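Local coordinates for minor fimbrium subunit Mfa5 (Porphyromonas gingivalis ATCC 33277, PDB 6TO1), which serves as an accessory subunit of the minor fimbriae, surface pili that mediate biofilm formation and adhesion to host cells and other oral bacteria, at residues A250-E255 with P329-P334; L302-F307 with A348-N353; G574-I577 with W581-L584. One frame throughout, in Å; residues are numbered along the deposited sequence.

Contact 1: A250-E255 with P329-P334; sequences ADFIGE and PRFPHP
Phe252 and Phe331 are the two residues that meet here, and they do so through one CE2 carbon of each ring. The bond from CA to CB of Phe252 already points toward the 329-334 loop, and chi1 of -57° sets CG beside the backbone N, anti to the carbonyl carbon. CB and CG still stand well short of Phe331. The approach begins with Phe252 CD2, 4.5 Å from Phe331 CE2. Contact proper is made by the next atom along that side of the ring, where Phe252 CE2 lies 3.8 Å from Phe331 CE2. At the tip, Phe252 CZ remains 4.2 Å from the same Phe331 CE2. The centroids are 5.9 Å apart and the planes are steeply inclined at 78°, an oblique aromatic pair that buries just 64 Å² and involves no hydrogen bond. Each ring has a further aromatic partner with better defined geometry: Phe252 packs edge-to-face with Tyr338, and Phe331 does the same with Tyr336. Both tyrosines belong to strand 336-338 of a small mixed sheet. Strand 252-253 forms one outer edge of that sheet, pairing with strand 296-298, while the loop bearing Phe331 connects the opposite edge strand, 326-327, to strand 336-338; Ile253 meanwhile packs on helix 262-272.

Contact 2: L302-F307 with A348-N353; sequences LPESKF and AQFAKN
Phe350 projects from helix 340-353 into the turn formed by Leu302 to Phe307, and every contact between the two segments is made to it. The main aromatic interaction is a CH-pi contact: Glu304 CB sits over the middle of the Phe350 ring, 3.7 Å from the centroid and 11° off the normal. The backbone comes closer still, with Glu304 CA 3.3 Å from Phe350 CZ. Glu304 CG continues over the same face, 4.0 Å from Phe350 CD2; chi1 of -174° sets it anti to the backbone N and lays the chain across the ring.

Apolar packing adds Phe307, whose CE2 comes at the edge of the Phe350 ring, 4.0 Å from Phe350 CE2. Around the rim, Leu302 O lies near the ring plane, 3.5 Å from Phe350 CZ, so that the carbonyl faces ring hydrogens.

Polar interactions surround this apolar centre without bridging the two segments directly. The extended Glu304 holds its carboxylate within 10° of parallel to the Phe350 ring and forms a salt bridge through OE2 with Arg217 of helix 209-220. On the helix, Gln349 NE2 donates to Asn353 OD1 at 3.0 Å, one turn further on; the donor stands above the carbonyl plane of Asn353. Lys306 N bonds to Pro303 O and Phe307 N to Glu304 O, fixing the short 3-10 turn that presents Glu304.

Helix 340-353 leads, after a short connection, into strand 357-362 of the central, largely parallel sheet, on which Ala351 and Lys352 pack. Phe350 thus joins the loop between strands 296-298 and 326-327 to one of the helices that flank the sheet in the Rossmann-like von Willebrand factor A fold.

Contact 3: G574-I577 with W581-L584; sequences GGHI and WIKL
Ile577 and Trp581 form an antiparallel hydrogen-bonded pair, a single bridge with 5.0 Å between CA atoms, in which Ile577 N donates to Trp581 O and Trp581 N to Ile577 O, both at 3.0 Å. With three residues between them, the pair closes a tight beta-hairpin whose returning arm runs into strand 582-583. The first of the two bonds is nearly straight, at 171°, and lies in the carbonyl plane of Trp581.

Beyond the bridge, the side chain of His576 takes over the role of a backbone acceptor. Lys583 N donates to His576 ND1, and the donor lies in the imidazole plane, only 6° out of it. A bond to ND1 from a peptide N-H implies that this nitrogen is unprotonated here, probably leaving any proton of a neutral ring on NE2. The torsion chi1 of -47° swings the ring across to the strand, where His576 CE1 also touches Ile582 CG2. At the bridge itself, Trp581 CB packs on Ile577 CB, and Ile577 O lies near the indole plane at the edge, beside CD1.

Ile582 also bonds through its backbone with Gly531, which joins the hairpin to strand 530-539; Trp581 and Ile577 both pack on Tyr530. At the open end of the hairpin, the extended Lys583 runs past Gly575, which has positive phi and no CB to obstruct the lysine chain. The aliphatic part of that chain lies against the glycine backbone, with Lys583 CD 3.6 Å from Gly575 O.

In the fold
Contacts 1 and 2 belong to the same part of the chain, and their segments alternate in sequence. Their centres are 21 Å apart, yet they touch directly: Asp251 OD2 of contact 1 forms a 2.8 Å salt bridge with Lys306 NZ of contact 2, beside packing of Leu302 on Asp251. Both rely on phenylalanines, but contact 2 is buried against a helix, whereas contact 1 is a slight, partly buried meeting of a strand and a loop. Contact 3 lies about 84 Å from contact 2, centre to centre, on the opposite side of the chain's centre. Also partly buried, it is a local hairpin held mainly by backbone hydrogen bonds and one histidine.

Contact 1: A250-E255 with P329-P334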
ATOM      1  N   ALA A 250      47.451 -12.001  20.885  1.00 23.56           N
ATOM      2  CA  ALA A 250      46.477 -10.920  20.941  1.00 26.18           C
ATOM      3  C   ALA A 250      45.138 -11.322  20.346  1.00 21.89           C
ATOM      4  O   ALA A 250      44.185 -10.551  20.424  1.00 23.68           O
ATOM      5  CB  ALA A 250      47.005  -9.675  20.227  1.00 26.05           C
ATOM      6  N   ASP A 251      45.044 -12.510  19.770  1.00 21.60           N
ATOM      7  CA  ASP A 251      43.800 -13.025  19.231  1.00 24.80           C
ATOM      8  C   ASP A 251      42.980 -13.755  20.287  1.00 22.62           C
ATOM      9  O   ASP A 251      41.959 -14.371  19.953  1.00 22.07           O
ATOM     10  CB  ASP A 251      44.128 -13.935  18.052  1.00 20.87           C
ATOM     11  CG  ASP A 251      44.799 -13.188  16.915  1.00 24.72           C
ATOM     12  OD1 ASP A 251      44.520 -11.972  16.769  1.00 23.80           O
ATOM     13  OD2 ASP A 251      45.570 -13.819  16.159  1.00 22.54           O
ATOM     14  N   PHE A 252      43.413 -13.696  21.549  1.00 21.44           N
ATOM     15  CA  PHE A 252      42.784 -14.390  22.661  1.00 21.67           C
ATOM     16  C   PHE A 252      42.528 -13.368  23.749  1.00 20.85           C
ATOM     17  O   PHE A 252      43.101 -12.270  23.735  1.00 22.02           O
ATOM     18  CB  PHE A 252      43.653 -15.545  23.190  1.00 19.07           C
ATOM     19  CG  PHE A 252      43.984 -16.549  22.143  1.00 19.63           C
ATOM     20  CD1 PHE A 252      43.360 -17.769  22.118  1.00 20.07           C
ATOM     21  CD2 PHE A 252      44.923 -16.261  21.154  1.00 22.10           C
ATOM     22  CE1 PHE A 252      43.647 -18.700  21.120  1.00 19.83           C
ATOM     23  CE2 PHE A 252      45.199 -17.156  20.147  1.00 23.66           C
ATOM     24  CZ  PHE A 252      44.585 -18.395  20.133  1.00 25.28           C
ATOM     25  N   ILE A 253      41.667 -13.738  24.696  1.00 20.19           N
ATOM     26  CA  ILE A 253      41.263 -12.835  25.764  1.00 19.11           C
ATOM     27  C   ILE A 253      40.990 -13.636  27.018  1.00 21.94           C
ATOM     28  O   ILE A 253      40.585 -14.793  26.960  1.00 19.48           O
ATOM     29  CB  ILE A 253      40.030 -12.011  25.316  1.00 25.93           C
ATOM     30  CG1 ILE A 253      39.665 -10.922  26.327  1.00 25.09           C
ATOM     31  CG2 ILE A 253      38.803 -12.923  25.110  1.00 22.89           C
ATOM     32  CD1 ILE A 253      38.553 -10.013  25.807  1.00 26.02           C
ATOM     33  N   GLY A 254      41.200 -12.992  28.171  1.00 20.77           N
ATOM     34  CA  GLY A 254      40.946 -13.600  29.454  1.00 18.73           C
ATOM     35  C   GLY A 254      39.578 -13.254  30.032  1.00 16.92           C
ATOM     36  O   GLY A 254      38.785 -12.531  29.440  1.00 17.69           O
ATOM     37  N   GLU A 255      39.350 -13.771  31.241  1.00 21.07           N
ATOM     38  CA  GLU A 255      38.109 -13.565  31.980  1.00 19.74           C
ATOM     39  C   GLU A 255      37.708 -12.096  31.984  1.00 25.58           C
ATOM     40  O   GLU A 255      38.540 -11.203  32.192  1.00 21.41           O
ATOM     41  CB  GLU A 255      38.276 -14.080  33.426  1.00 27.24           C
ATOM     42  CG  GLU A 255      38.307 -15.602  33.576  1.00 22.91           C
ATOM     43  CD  GLU A 255      38.527 -16.097  35.005  1.00 20.54           C
ATOM     44  OE1 GLU A 255      39.009 -15.319  35.873  1.00 23.58           O
ATOM     45  OE2 GLU A 255      38.228 -17.273  35.268  1.00 21.82           O
ATOM     46  N   PRO A 329      49.204 -25.180  21.358  1.00 20.88           N
ATOM     47  CA  PRO A 329      50.481 -25.452  22.051  1.00 26.02           C
ATOM     48  C   PRO A 329      51.614 -24.523  21.656  1.00 23.43           C
ATOM     49  O   PRO A 329      52.672 -24.537  22.310  1.00 20.58           O
ATOM     50  CB  PRO A 329      50.788 -26.902  21.654  1.00 23.47           C
ATOM     51  CG  PRO A 329      50.145 -27.059  20.296  1.00 26.45           C
ATOM     52  CD  PRO A 329      48.836 -26.269  20.425  1.00 23.51           C
ATOM     53  N   ARG A 330      51.442 -23.696  20.634  1.00 25.68           N
ATOM     54  CA  ARG A 330      52.517 -22.795  20.252  1.00 25.22           C
ATOM     55  C   ARG A 330      52.636 -21.595  21.173  1.00 26.04           C
ATOM     56  O   ARG A 330      53.594 -20.832  21.038  1.00 25.25           O
ATOM     57  CB  ARG A 330      52.328 -22.306  18.815  1.00 22.77           C
ATOM     58  CG  ARG A 330      52.488 -23.426  17.820  1.00 25.32           C
ATOM     59  CD  ARG A 330      52.183 -22.971  16.439  1.00 30.56           C
ATOM     60  NE  ARG A 330      50.737 -22.883  16.248  1.00 26.37           N
ATOM     61  CZ  ARG A 330      50.168 -22.568  15.096  1.00 28.51           C
ATOM     62  NH1 ARG A 330      50.915 -22.300  14.037  1.00 24.80           N
ATOM     63  NH2 ARG A 330      48.856 -22.532  15.012  1.00 21.60           N
ATOM     64  N   PHE A 331      51.703 -21.412  22.103  1.00 23.35           N
ATOM     65  CA  PHE A 331      51.753 -20.290  23.013  1.00 21.76           C
ATOM     66  C   PHE A 331      51.979 -20.792  24.428  1.00 20.40           C
ATOM     67  O   PHE A 331      51.576 -21.905  24.773  1.00 21.49           O
ATOM     68  CB  PHE A 331      50.476 -19.441  22.970  1.00 21.09           C
ATOM     69  CG  PHE A 331      50.261 -18.776  21.643  1.00 22.78           C
ATOM     70  CD1 PHE A 331      51.319 -18.186  20.960  1.00 28.07           C
ATOM     71  CD2 PHE A 331      49.008 -18.737  21.071  1.00 28.14           C
ATOM     72  CE1 PHE A 331      51.125 -17.586  19.721  1.00 32.81           C
ATOM     73  CE2 PHE A 331      48.808 -18.135  19.817  1.00 27.16           C
ATOM     74  CZ  PHE A 331      49.846 -17.564  19.156  1.00 25.14           C
ATOM     75  N   PRO A 332      52.603 -20.013  25.256  1.00 22.66           N
ATOM     76  CA  PRO A 332      53.011 -20.537  26.565  1.00 27.36           C
ATOM     77  C   PRO A 332      52.001 -20.317  27.676  1.00 26.98           C
ATOM     78  O   PRO A 332      50.880 -19.852  27.447  1.00 22.98           O
ATOM     79  CB  PRO A 332      54.297 -19.752  26.846  1.00 27.96           C
ATOM     80  CG  PRO A 332      53.969 -18.382  26.296  1.00 32.21           C
ATOM     81  CD  PRO A 332      53.109 -18.645  25.030  1.00 25.95           C
ATOM     82  N   HIS A 333      52.410 -20.663  28.896  1.00 24.77           N
ATOM     83  CA  HIS A 333      51.750 -20.241  30.137  1.00 20.50           C
ATOM     84  C   HIS A 333      51.295 -18.794  30.007  1.00 20.63           C
ATOM     85  O   HIS A 333      52.067 -17.947  29.548  1.00 26.01           O
ATOM     86  CB  HIS A 333      52.740 -20.459  31.287  1.00 21.97           C
ATOM     87  CG  HIS A 333      52.174 -20.189  32.639  1.00 19.81           C
ATOM     88  ND1 HIS A 333      51.882 -18.918  33.083  1.00 21.47           N
ATOM     89  CD2 HIS A 333      51.831 -21.030  33.640  1.00 25.70           C
ATOM     90  CE1 HIS A 333      51.389 -18.986  34.306  1.00 24.02           C
ATOM     91  NE2 HIS A 333      51.346 -20.257  34.667  1.00 24.02           N
ATOM     92  N   PRO A 334      50.050 -18.446  30.398  1.00 19.03           N
ATOM     93  CA  PRO A 334      49.092 -19.255  31.153  1.00 19.17           C
ATOM     94  C   PRO A 334      48.148 -20.118  30.350  1.00 18.92           C
ATOM     95  O   PRO A 334      47.178 -20.621  30.925  1.00 20.71           O
ATOM     96  CB  PRO A 334      48.277 -18.187  31.917  1.00 25.32           C
ATOM     97  CG  PRO A 334      48.248 -17.034  30.944  1.00 23.33           C
ATOM     98  CD  PRO A 334      49.629 -17.034  30.299  1.00 22.55           C
TER

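Contact 2: L302-F307 with A348-N353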
ATOM      1  N   LEU A 302      37.426 -10.717  16.258  1.00 19.33           N
ATOM      2  CA  LEU A 302      38.471 -10.628  15.259  1.00 17.47           C
ATOM      3  C   LEU A 302      37.908 -10.079  13.956  1.00 22.41           C
ATOM      4  O   LEU A 302      36.738 -10.311  13.624  1.00 20.56           O
ATOM      5  CB  LEU A 302      39.091 -11.984  14.983  1.00 19.75           C
ATOM      6  CG  LEU A 302      39.695 -12.774  16.135  1.00 22.04           C
ATOM      7  CD1 LEU A 302      40.226 -14.091  15.589  1.00 19.52           C
ATOM      8  CD2 LEU A 302      40.801 -11.963  16.746  1.00 25.23           C
ATOM      9  N   PRO A 303      38.730  -9.402  13.166  1.00 20.71           N
ATOM     10  CA  PRO A 303      38.302  -9.058  11.808  1.00 23.66           C
ATOM     11  C   PRO A 303      38.109 -10.293  10.939  1.00 22.01           C
ATOM     12  O   PRO A 303      38.730 -11.337  11.136  1.00 20.32           O
ATOM     13  CB  PRO A 303      39.442  -8.171  11.278  1.00 26.81           C
ATOM     14  CG  PRO A 303      40.622  -8.507  12.112  1.00 30.58           C
ATOM     15  CD  PRO A 303      40.111  -8.961  13.463  1.00 23.34           C
ATOM     16  N   GLU A 304      37.252 -10.147   9.933  1.00 20.88           N
ATOM     17  CA  GLU A 304      37.003 -11.241   9.000  1.00 25.65           C
ATOM     18  C   GLU A 304      38.270 -11.690   8.277  1.00 24.76           C
ATOM     19  O   GLU A 304      38.404 -12.872   7.941  1.00 22.47           O
ATOM     20  CB  GLU A 304      35.908 -10.788   8.019  1.00 20.84           C
ATOM     21  CG  GLU A 304      35.424 -11.869   7.080  1.00 18.75           C
ATOM     22  CD  GLU A 304      34.305 -11.377   6.193  1.00 27.41           C
ATOM     23  OE1 GLU A 304      34.008 -10.168   6.243  1.00 31.66           O
ATOM     24  OE2 GLU A 304      33.710 -12.198   5.479  1.00 24.58           O
ATOM     25  N   SER A 305      39.224 -10.781   8.049  1.00 21.75           N
ATOM     26  CA  SER A 305      40.466 -11.150   7.385  1.00 23.40           C
ATOM     27  C   SER A 305      41.331 -12.093   8.217  1.00 19.69           C
ATOM     28  O   SER A 305      42.279 -12.691   7.679  1.00 20.83           O
ATOM     29  CB  SER A 305      41.253  -9.874   7.041  1.00 25.92           C
ATOM     30  OG  SER A 305      41.626  -9.192   8.226  1.00 28.24           O
ATOM     31  N   LYS A 306      41.010 -12.282   9.484  1.00 20.93           N
ATOM     32  CA  LYS A 306      41.780 -13.185  10.325  1.00 22.16           C
ATOM     33  C   LYS A 306      41.411 -14.661  10.154  1.00 26.99           C
ATOM     34  O   LYS A 306      42.151 -15.521  10.645  1.00 23.72           O
ATOM     35  CB  LYS A 306      41.618 -12.760  11.785  1.00 21.30           C
ATOM     36  CG  LYS A 306      42.716 -11.823  12.266  1.00 38.04           C
ATOM     37  CD  LYS A 306      43.873 -12.678  12.807  1.00 33.76           C
ATOM     38  CE  LYS A 306      44.932 -11.861  13.421  1.00 32.66           C
ATOM     39  NZ  LYS A 306      46.110 -12.715  13.642  1.00 22.35           N
ATOM     40  N   PHE A 307      40.298 -14.994   9.500  1.00 21.19           N
ATOM     41  CA  PHE A 307      39.926 -16.391   9.356  1.00 20.86           C
ATOM     42  C   PHE A 307      40.324 -16.931   7.994  1.00 21.79           C
ATOM     43  O   PHE A 307      40.215 -16.242   6.972  1.00 24.46           O
ATOM     44  CB  PHE A 307      38.427 -16.600   9.571  1.00 19.57           C
ATOM     45  CG  PHE A 307      37.990 -16.388  10.981  1.00 19.74           C
ATOM     46  CD1 PHE A 307      38.292 -17.305  11.964  1.00 21.71           C
ATOM     47  CD2 PHE A 307      37.278 -15.250  11.334  1.00 19.32           C
ATOM     48  CE1 PHE A 307      37.882 -17.081  13.293  1.00 17.32           C
ATOM     49  CE2 PHE A 307      36.870 -15.034  12.612  1.00 19.31           C
ATOM     50  CZ  PHE A 307      37.166 -15.965  13.604  1.00 21.88           C
ATOM     51  N   ALA A 348      28.857 -14.600  13.219  1.00 16.53           N
ATOM     52  CA  ALA A 348      27.564 -13.946  13.161  1.00 18.76           C
ATOM     53  C   ALA A 348      27.715 -12.440  13.084  1.00 18.88           C
ATOM     54  O   ALA A 348      26.882 -11.779  12.471  1.00 17.16           O
ATOM     55  CB  ALA A 348      26.712 -14.337  14.361  1.00 16.54           C
ATOM     56  N   GLN A 349      28.758 -11.876  13.701  1.00 19.08           N
ATOM     57  CA  GLN A 349      28.946 -10.427  13.641  1.00 22.06           C
ATOM     58  C   GLN A 349      29.143  -9.959  12.202  1.00 18.82           C
ATOM     59  O   GLN A 349      28.657  -8.884  11.818  1.00 18.82           O
ATOM     60  CB  GLN A 349      30.138  -9.991  14.498  1.00 19.20           C
ATOM     61  CG  GLN A 349      30.224  -8.472  14.651  1.00 20.91           C
ATOM     62  CD  GLN A 349      28.983  -7.874  15.314  1.00 22.17           C
ATOM     63  OE1 GLN A 349      28.576  -8.285  16.389  1.00 23.67           O
ATOM     64  NE2 GLN A 349      28.378  -6.906  14.658  1.00 25.40           N
ATOM     65  N   PHE A 350      29.863 -10.744  11.391  1.00 16.85           N
ATOM     66  CA  PHE A 350      30.039 -10.378   9.989  1.00 20.16           C
ATOM     67  C   PHE A 350      28.689 -10.362   9.285  1.00 23.75           C
ATOM     68  O   PHE A 350      28.421  -9.475   8.466  1.00 18.91           O
ATOM     69  CB  PHE A 350      30.998 -11.336   9.267  1.00 17.57           C
ATOM     70  CG  PHE A 350      32.316 -11.539   9.981  1.00 19.61           C
ATOM     71  CD1 PHE A 350      32.952 -10.474  10.617  1.00 17.46           C
ATOM     72  CD2 PHE A 350      32.899 -12.790  10.032  1.00 20.60           C
ATOM     73  CE1 PHE A 350      34.148 -10.656  11.287  1.00 19.23           C
ATOM     74  CE2 PHE A 350      34.080 -12.967  10.702  1.00 20.84           C
ATOM     75  CZ  PHE A 350      34.701 -11.915  11.326  1.00 18.22           C
ATOM     76  N   ALA A 351      27.819 -11.326   9.610  1.00 19.59           N
ATOM     77  CA  ALA A 351      26.471 -11.345   9.035  1.00 19.83           C
ATOM     78  C   ALA A 351      25.664 -10.129   9.482  1.00 18.55           C
ATOM     79  O   ALA A 351      24.955  -9.513   8.672  1.00 19.54           O
ATOM     80  CB  ALA A 351      25.742 -12.624   9.442  1.00 17.38           C
ATOM     81  N   LYS A 352      25.775  -9.763  10.770  1.00 20.44           N
ATOM     82  CA  LYS A 352      25.063  -8.587  11.260  1.00 20.14           C
ATOM     83  C   LYS A 352      25.574  -7.323  10.587  1.00 21.07           C
ATOM     84  O   LYS A 352      24.789  -6.428  10.251  1.00 23.13           O
ATOM     85  CB  LYS A 352      25.201  -8.463  12.780  1.00 20.80           C
ATOM     86  CG  LYS A 352      24.582  -9.608  13.598  1.00 19.31           C
ATOM     87  CD  LYS A 352      25.118  -9.616  15.032  1.00 23.47           C
ATOM     88  CE  LYS A 352      24.726 -10.897  15.741  1.00 17.72           C
ATOM     89  NZ  LYS A 352      25.137 -10.885  17.173  1.00 17.25           N
ATOM     90  N   ASN A 353      26.883  -7.232  10.384  1.00 19.81           N
ATOM     91  CA  ASN A 353      27.465  -6.091   9.698  1.00 22.83           C
ATOM     92  C   ASN A 353      26.956  -5.967   8.269  1.00 31.00           C
ATOM     93  O   ASN A 353      26.903  -4.861   7.736  1.00 28.21           O
ATOM     94  CB  ASN A 353      28.993  -6.199   9.695  1.00 22.83           C
ATOM     95  CG  ASN A 353      29.587  -6.029  11.067  1.00 22.48           C
ATOM     96  OD1 ASN A 353      28.906  -5.642  12.002  1.00 22.73           O
ATOM     97  ND2 ASN A 353      30.872  -6.374  11.204  1.00 28.08           N
TER

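Contact 3: G574-I577 with W581-L584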
ATOM      1  N   GLY A 574     -46.072  10.770 -23.066  1.00 57.88           N
ATOM      2  CA  GLY A 574     -45.415  10.255 -21.890  1.00 67.61           C
ATOM      3  C   GLY A 574     -43.973  10.692 -21.809  1.00 62.75           C
ATOM      4  O   GLY A 574     -43.386  11.197 -22.764  1.00 64.05           O
ATOM      5  N   GLY A 575     -43.398  10.492 -20.633  1.00 59.04           N
ATOM      6  CA  GLY A 575     -42.001  10.747 -20.406  1.00 54.79           C
ATOM      7  C   GLY A 575     -41.708  12.092 -19.783  1.00 50.58           C
ATOM      8  O   GLY A 575     -40.640  12.266 -19.188  1.00 43.05           O
ATOM      9  N   HIS A 576     -42.625  13.040 -19.896  1.00 43.42           N
ATOM     10  CA  HIS A 576     -42.404  14.356 -19.320  1.00 39.04           C
ATOM     11  C   HIS A 576     -42.733  14.346 -17.839  1.00 43.08           C
ATOM     12  O   HIS A 576     -43.475  13.497 -17.341  1.00 44.18           O
ATOM     13  CB  HIS A 576     -43.213  15.377 -20.110  1.00 37.65           C
ATOM     14  CG  HIS A 576     -43.040  15.218 -21.589  1.00 41.60           C
ATOM     15  ND1 HIS A 576     -41.802  15.187 -22.188  1.00 38.40           N
ATOM     16  CD2 HIS A 576     -43.940  15.028 -22.584  1.00 38.39           C
ATOM     17  CE1 HIS A 576     -41.942  15.010 -23.490  1.00 42.98           C
ATOM     18  NE2 HIS A 576     -43.233  14.913 -23.757  1.00 49.42           N
ATOM     19  N   ILE A 577     -42.112  15.276 -17.122  1.00 32.58           N
ATOM     20  CA  ILE A 577     -42.210  15.337 -15.674  1.00 35.60           C
ATOM     21  C   ILE A 577     -42.787  16.688 -15.282  1.00 40.61           C
ATOM     22  O   ILE A 577     -42.153  17.728 -15.508  1.00 30.94           O
ATOM     23  CB  ILE A 577     -40.846  15.124 -14.999  1.00 36.43           C
ATOM     24  CG1 ILE A 577     -40.252  13.766 -15.377  1.00 29.86           C
ATOM     25  CG2 ILE A 577     -41.006  15.268 -13.516  1.00 35.77           C
ATOM     26  CD1 ILE A 577     -38.747  13.624 -15.002  1.00 33.24           C
ATOM     27  N   TRP A 581     -40.599  19.717 -17.118  1.00 28.97           N
ATOM     28  CA  TRP A 581     -39.441  19.002 -17.664  1.00 25.71           C
ATOM     29  C   TRP A 581     -39.817  18.167 -18.884  1.00 25.54           C
ATOM     30  O   TRP A 581     -40.493  17.138 -18.782  1.00 29.78           O
ATOM     31  CB  TRP A 581     -38.791  18.145 -16.573  1.00 26.82           C
ATOM     32  CG  TRP A 581     -38.432  18.895 -15.357  1.00 22.33           C
ATOM     33  CD1 TRP A 581     -39.090  18.894 -14.167  1.00 24.38           C
ATOM     34  CD2 TRP A 581     -37.299  19.753 -15.182  1.00 23.68           C
ATOM     35  NE1 TRP A 581     -38.457  19.715 -13.274  1.00 29.41           N
ATOM     36  CE2 TRP A 581     -37.355  20.258 -13.878  1.00 23.08           C
ATOM     37  CE3 TRP A 581     -36.259  20.163 -16.018  1.00 27.35           C
ATOM     38  CZ2 TRP A 581     -36.395  21.135 -13.373  1.00 23.59           C
ATOM     39  CZ3 TRP A 581     -35.311  21.048 -15.515  1.00 24.12           C
ATOM     40  CH2 TRP A 581     -35.382  21.516 -14.218  1.00 28.24           C
ATOM     41  N   ILE A 582     -39.348  18.603 -20.048  1.00 23.38           N
ATOM     42  CA  ILE A 582     -39.651  17.959 -21.322  1.00 27.07           C
ATOM     43  C   ILE A 582     -38.549  16.956 -21.624  1.00 34.14           C
ATOM     44  O   ILE A 582     -37.382  17.334 -21.781  1.00 27.88           O
ATOM     45  CB  ILE A 582     -39.777  18.997 -22.451  1.00 25.73           C
ATOM     46  CG1 ILE A 582     -40.838  20.030 -22.061  1.00 24.89           C
ATOM     47  CG2 ILE A 582     -40.020  18.326 -23.756  1.00 26.16           C
ATOM     48  CD1 ILE A 582     -40.859  21.264 -22.949  1.00 23.93           C
ATOM     49  N   LYS A 583     -38.927  15.686 -21.725  1.00 28.80           N
ATOM     50  CA  LYS A 583     -37.965  14.631 -22.001  1.00 37.44           C
ATOM     51  C   LYS A 583     -37.298  14.837 -23.352  1.00 35.26           C
ATOM     52  O   LYS A 583     -37.966  15.042 -24.372  1.00 34.12           O
ATOM     53  CB  LYS A 583     -38.667  13.277 -21.972  1.00 38.06           C
ATOM     54  CG  LYS A 583     -37.731  12.077 -22.169  1.00 41.96           C
ATOM     55  CD  LYS A 583     -38.318  10.837 -21.498  1.00 45.86           C
ATOM     56  CE  LYS A 583     -37.319   9.672 -21.480  1.00 57.18           C
ATOM     57  NZ  LYS A 583     -37.742   8.622 -20.510  1.00 65.84           N
ATOM     58  N   LEU A 584     -35.970  14.737 -23.360  1.00 28.17           N
ATOM     59  CA  LEU A 584     -35.163  15.010 -24.532  1.00 24.46           C
ATOM     60  C   LEU A 584     -34.717  13.719 -25.200  1.00 27.43           C
ATOM     61  O   LEU A 584     -34.587  12.678 -24.548  1.00 33.94           O
ATOM     62  CB  LEU A 584     -33.930  15.829 -24.152  1.00 25.78           C
ATOM     63  CG  LEU A 584     -34.182  17.215 -23.590  1.00 29.28           C
ATOM     64  CD1 LEU A 584     -32.908  17.904 -23.156  1.00 28.53           C
ATOM     65  CD2 LEU A 584     -34.953  18.072 -24.633  1.00 33.37           C
TER
HETATM   66  O   HOH W   1     -39.276  10.410 -18.211  1.00 45.18           O